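Side-chain contacts in methyltransferase domain-containing protein (Serratia marcescens, PDB 7CLU), which probably transfers a methyl group from S-adenosyl-L-methionine to a substrate oxygen in the prodigiosin synthetic pathway, as a dimeric O-methyltransferase: residues Y249-Q254 with L311-L316; G269-S274 with A317-A322. All coordinates share one frame; numbering follows the deposited sequence.

Contact 1. Residues Y249-Q254 with L311-L316; sequences YAPETQ and LDRFRL
Arg313 reaches from helix 307-316 to the first turn of helix 251-264, where its guanidinium meets Pro251 and Gln254. The nearest CA atoms across the contact, those of Gln254 and Arg313, are 7.7 Å apart, and the approach is made by side chains alone. With CG anti to its carbonyl carbon and the chain extended from CG to NE, Arg313 carries its guanidinium to Pro251 and Gln254. The tight part is the proline: its ring lies over one face of the guanidinium, Pro251 CB standing 3.3 Å above the plane and offset toward its rim, while Pro251 CG comes within 3.4 Å of Arg313 NH2. On the buried side, Arg313 NH1 donates to Gln254 OE1 over 2.9 Å, but the N-H...O angle of 129° marks the bond as weak. The amide and guanidinium planes are nearly perpendicular, at 89°, so the two groups do not pair flat. A firmer partner for Arg313 NH1 is the hydroxyl of Ser305.

This is the packing of two helices of the Rossmann-like methyltransferase domain at the start of one of them: Ala250 is the N-cap of helix 251-264 and Pro251 begins its first turn. Gln254 braces that start, since its NE2 gives a nearly straight bond (175°) of 3.0 Å to the backbone O of Tyr249. That acceptor lies in the amide plane of Gln254, which should fix the rotation of the amide and leave OE1 directed at the arginine.

The outer side is looser. Glu252 is exposed, and its OE2 remains 6.9 Å from Arg313 NH2, too far for a salt bridge; instead it makes a long, weak ion pair with Arg52 of the second subunit, a residue that also packs on Pro251.

Contact 2. Residues G269-S274 with A317-A322; sequences GRFIAS and AGFSNA
The strand segment 269-274 and the segment 317-322 make no backbone hydrogen bond to each other, and their nearest CA atoms, those of Phe271 and Phe319, are 8.6 Å apart. That separation is bridged by two phenylalanines whose CB atoms both point across it. With CG anti to the backbone N (chi1 169°), Phe271 turns its CB and the CD2 side of its ring to Phe319, which answers with the outer end of its own ring. The closest approach is 3.7 Å, from Phe271 CB to Phe319 CE1, and Phe271 CD2 lies equally near to Phe319 CZ. Although the ring planes are inclined by only 18°, the centroids are 5.5 Å apart and the rings are slid so far that they barely overlap, so this is oblique apolar contact of two nearly parallel but offset rings rather than a face-to-face stack.

Just before Phe319, the chain leaves helix 307-316 through a Schellman motif, with Gly318 at a positive phi of 110°; this turn carries the chain on toward strand 322-326. Phe319 also meets Tyr262 edge-to-face, and Met265 touches both phenylalanines. Phe271 lies between the central sheet and helix 251-264, packing on Ile240 and Leu242 of neighbouring strand 239-243 and on Leu258 and Ile261 of the helix.

Contacts 1 and 2, their centres 11 Å apart, are joined directly along the chain: helix 307-316 supplies Arg313 to contact 1 and runs into 317-322, with a probable hydrogen bond between Phe314 O and Phe319 N at 3.1 Å. Phe314 also brings its ring to both phenylalanines of contact 2, Phe314 CZ reaching 3.4 Å from Phe271 CE2. Leu258 of helix 251-264 touches Arg313, Phe314 and Phe271, tying both contacts to one helix. In contact 1 the Gln254 side chain lies about 5 Å from that of His247, the predicted proton acceptor. The Phe271 side chain is about 7 Å from that of Val227 in the S-adenosyl-L-homocysteine site, unoccupied in this chain.

Contact 1. Residues Y249-Q254 with L311-L316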
# COMPACT_ATOMS: atom_id res chain seq x y z
N TYR A 249 -12.36 17.59 -9.65
CA TYR A 249 -13.78 17.89 -9.67
C TYR A 249 -14.52 16.97 -10.62
O TYR A 249 -13.96 16.41 -11.57
CB TYR A 249 -14.03 19.35 -10.07
CG TYR A 249 -13.35 20.30 -9.12
CD1 TYR A 249 -13.90 20.58 -7.87
CD2 TYR A 249 -12.13 20.89 -9.44
CE1 TYR A 249 -13.27 21.43 -6.98
CE2 TYR A 249 -11.49 21.73 -8.57
CZ TYR A 249 -12.06 22.00 -7.34
OH TYR A 249 -11.42 22.84 -6.46
N ALA A 250 -15.82 16.81 -10.36
CA ALA A 250 -16.67 16.09 -11.29
C ALA A 250 -16.67 16.80 -12.64
O ALA A 250 -16.47 18.02 -12.72
CB ALA A 250 -18.10 15.99 -10.75
N PRO A 251 -16.89 16.05 -13.72
CA PRO A 251 -16.95 16.66 -15.06
C PRO A 251 -17.88 17.86 -15.17
O PRO A 251 -17.53 18.85 -15.83
CB PRO A 251 -17.43 15.50 -15.94
CG PRO A 251 -16.85 14.29 -15.26
CD PRO A 251 -16.94 14.58 -13.78
N GLU A 252 -19.06 17.79 -14.54
CA GLU A 252 -20.00 18.91 -14.59
C GLU A 252 -19.39 20.16 -13.95
O GLU A 252 -19.57 21.27 -14.45
CB GLU A 252 -21.32 18.53 -13.92
CG GLU A 252 -21.80 17.10 -14.21
CD GLU A 252 -21.02 16.02 -13.43
OE1 GLU A 252 -20.98 16.10 -12.19
OE2 GLU A 252 -20.46 15.10 -14.06
N THR A 253 -18.67 19.98 -12.84
CA THR A 253 -17.95 21.11 -12.25
C THR A 253 -16.79 21.54 -13.12
O THR A 253 -16.48 22.74 -13.23
CB THR A 253 -17.46 20.72 -10.85
OG1 THR A 253 -18.60 20.34 -10.05
CG2 THR A 253 -16.70 21.88 -10.19
N GLN A 254 -16.11 20.58 -13.75
CA GLN A 254 -15.05 20.94 -14.69
C GLN A 254 -15.60 21.86 -15.77
O GLN A 254 -14.96 22.86 -16.14
CB GLN A 254 -14.44 19.69 -15.31
CG GLN A 254 -13.77 18.75 -14.32
CD GLN A 254 -13.05 17.63 -15.03
OE1 GLN A 254 -12.65 17.77 -16.20
NE2 GLN A 254 -12.85 16.50 -14.34
N LEU A 311 -10.78 17.13 -24.30
CA LEU A 311 -11.09 17.89 -25.51
C LEU A 311 -12.58 18.18 -25.61
O LEU A 311 -12.97 19.32 -25.89
CB LEU A 311 -10.61 17.14 -26.75
CG LEU A 311 -9.10 17.04 -26.96
CD1 LEU A 311 -8.76 16.26 -28.23
CD2 LEU A 311 -8.48 18.42 -27.00
N ASP A 312 -13.41 17.17 -25.35
CA ASP A 312 -14.86 17.35 -25.41
C ASP A 312 -15.32 18.43 -24.44
O ASP A 312 -16.18 19.25 -24.78
CB ASP A 312 -15.58 16.03 -25.10
CG ASP A 312 -15.34 14.96 -26.16
OD1 ASP A 312 -14.95 15.31 -27.30
OD2 ASP A 312 -15.56 13.77 -25.86
N ARG A 313 -14.74 18.46 -23.24
CA ARG A 313 -15.15 19.45 -22.25
C ARG A 313 -14.67 20.85 -22.64
O ARG A 313 -15.39 21.83 -22.41
CB ARG A 313 -14.63 19.07 -20.86
CG ARG A 313 -15.39 17.92 -20.27
CD ARG A 313 -14.90 17.44 -18.90
NE ARG A 313 -15.31 16.04 -18.75
CZ ARG A 313 -14.56 15.11 -18.20
NH1 ARG A 313 -13.36 15.43 -17.72
NH2 ARG A 313 -15.00 13.86 -18.12
N PHE A 314 -13.47 20.96 -23.23
CA PHE A 314 -13.03 22.24 -23.75
C PHE A 314 -14.03 22.79 -24.77
O PHE A 314 -14.47 23.94 -24.68
CB PHE A 314 -11.64 22.12 -24.38
CG PHE A 314 -10.51 22.45 -23.44
CD1 PHE A 314 -10.42 21.85 -22.18
CD2 PHE A 314 -9.52 23.36 -23.80
CE1 PHE A 314 -9.37 22.15 -21.31
CE2 PHE A 314 -8.46 23.67 -22.95
CZ PHE A 314 -8.38 23.06 -21.70
N ARG A 315 -14.42 21.95 -25.74
CA ARG A 315 -15.34 22.41 -26.79
C ARG A 315 -16.69 22.79 -26.20
O ARG A 315 -17.22 23.86 -26.50
CB ARG A 315 -15.49 21.33 -27.86
CG ARG A 315 -14.15 20.86 -28.41
CD ARG A 315 -14.29 19.84 -29.53
NE ARG A 315 -13.15 19.96 -30.43
CZ ARG A 315 -12.31 18.97 -30.73
NH1 ARG A 315 -12.49 17.75 -30.23
NH2 ARG A 315 -11.30 19.21 -31.56
N LEU A 316 -17.24 21.92 -25.34
CA LEU A 316 -18.52 22.21 -24.69
C LEU A 316 -18.48 23.53 -23.93
O LEU A 316 -19.52 24.20 -23.78
CB LEU A 316 -18.91 21.07 -23.75
CG LEU A 316 -19.81 19.96 -24.28
CD1 LEU A 316 -20.27 19.07 -23.12
CD2 LEU A 316 -21.01 20.54 -25.02

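Contact 2. Residues G269-S274 with A317-A322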
# COMPACT_ATOMS: atom_id res chain seq x y z
N GLY A 269 -7.74 34.94 -26.84
CA GLY A 269 -6.81 34.43 -25.85
C GLY A 269 -6.66 32.92 -25.94
O GLY A 269 -7.47 32.22 -26.55
N ARG A 270 -5.59 32.42 -25.32
CA ARG A 270 -5.31 30.99 -25.25
C ARG A 270 -5.41 30.50 -23.81
O ARG A 270 -5.01 31.20 -22.88
CB ARG A 270 -3.92 30.68 -25.81
CG ARG A 270 -3.57 29.20 -25.87
CD ARG A 270 -2.28 28.97 -26.65
NE ARG A 270 -2.52 29.10 -28.08
CZ ARG A 270 -1.58 29.11 -29.02
NH1 ARG A 270 -0.29 29.00 -28.69
NH2 ARG A 270 -1.93 29.24 -30.30
N PHE A 271 -5.94 29.29 -23.64
CA PHE A 271 -6.02 28.68 -22.32
C PHE A 271 -5.42 27.29 -22.38
O PHE A 271 -5.64 26.54 -23.33
CB PHE A 271 -7.46 28.61 -21.80
CG PHE A 271 -7.62 27.75 -20.57
CD1 PHE A 271 -7.13 28.18 -19.35
CD2 PHE A 271 -8.23 26.51 -20.65
CE1 PHE A 271 -7.25 27.39 -18.22
CE2 PHE A 271 -8.34 25.72 -19.53
CZ PHE A 271 -7.85 26.16 -18.31
N ILE A 272 -4.63 26.95 -21.37
CA ILE A 272 -4.00 25.64 -21.27
C ILE A 272 -4.31 25.06 -19.90
O ILE A 272 -4.06 25.71 -18.88
CB ILE A 272 -2.48 25.72 -21.46
CG1 ILE A 272 -2.10 26.39 -22.79
CG2 ILE A 272 -1.90 24.32 -21.32
CD1 ILE A 272 -0.56 26.44 -23.05
N ALA A 273 -4.81 23.84 -19.86
CA ALA A 273 -4.86 23.06 -18.63
C ALA A 273 -3.81 21.96 -18.72
O ALA A 273 -3.78 21.24 -19.72
CB ALA A 273 -6.24 22.43 -18.44
N SER A 274 -2.97 21.83 -17.70
CA SER A 274 -2.05 20.70 -17.63
C SER A 274 -2.70 19.61 -16.78
O SER A 274 -3.15 19.88 -15.67
CB SER A 274 -0.68 21.10 -17.07
OG SER A 274 -0.75 21.87 -15.88
N ALA A 317 -17.31 23.91 -23.42
CA ALA A 317 -17.15 25.16 -22.69
C ALA A 317 -16.94 26.35 -23.61
O ALA A 317 -16.85 27.48 -23.11
CB ALA A 317 -15.99 25.05 -21.70
N GLY A 318 -16.85 26.13 -24.93
CA GLY A 318 -16.80 27.22 -25.88
C GLY A 318 -15.47 27.42 -26.57
O GLY A 318 -15.37 28.27 -27.47
N PHE A 319 -14.44 26.66 -26.20
CA PHE A 319 -13.11 26.86 -26.77
C PHE A 319 -13.06 26.37 -28.21
O PHE A 319 -13.67 25.36 -28.57
CB PHE A 319 -12.06 26.12 -25.95
CG PHE A 319 -11.80 26.75 -24.63
CD1 PHE A 319 -11.10 27.93 -24.56
CD2 PHE A 319 -12.29 26.18 -23.46
CE1 PHE A 319 -10.86 28.53 -23.35
CE2 PHE A 319 -12.05 26.77 -22.24
CZ PHE A 319 -11.33 27.95 -22.18
N SER A 320 -12.28 27.07 -29.02
CA SER A 320 -12.03 26.70 -30.40
C SER A 320 -10.66 26.02 -30.50
O SER A 320 -9.78 26.23 -29.66
CB SER A 320 -12.10 27.93 -31.30
OG SER A 320 -13.41 28.50 -31.25
N ASN A 321 -10.50 25.19 -31.54
CA ASN A 321 -9.24 24.51 -31.85
C ASN A 321 -8.74 23.64 -30.70
O ASN A 321 -7.53 23.48 -30.52
CB ASN A 321 -8.15 25.51 -32.25
CG ASN A 321 -8.54 26.31 -33.46
OD1 ASN A 321 -8.87 25.75 -34.50
ND2 ASN A 321 -8.51 27.63 -33.33
N ALA A 322 -9.65 23.08 -29.92
CA ALA A 322 -9.26 22.24 -28.79
C ALA A 322 -8.32 21.14 -29.25
O ALA A 322 -8.65 20.37 -30.16
CB ALA A 322 -10.51 21.65 -28.13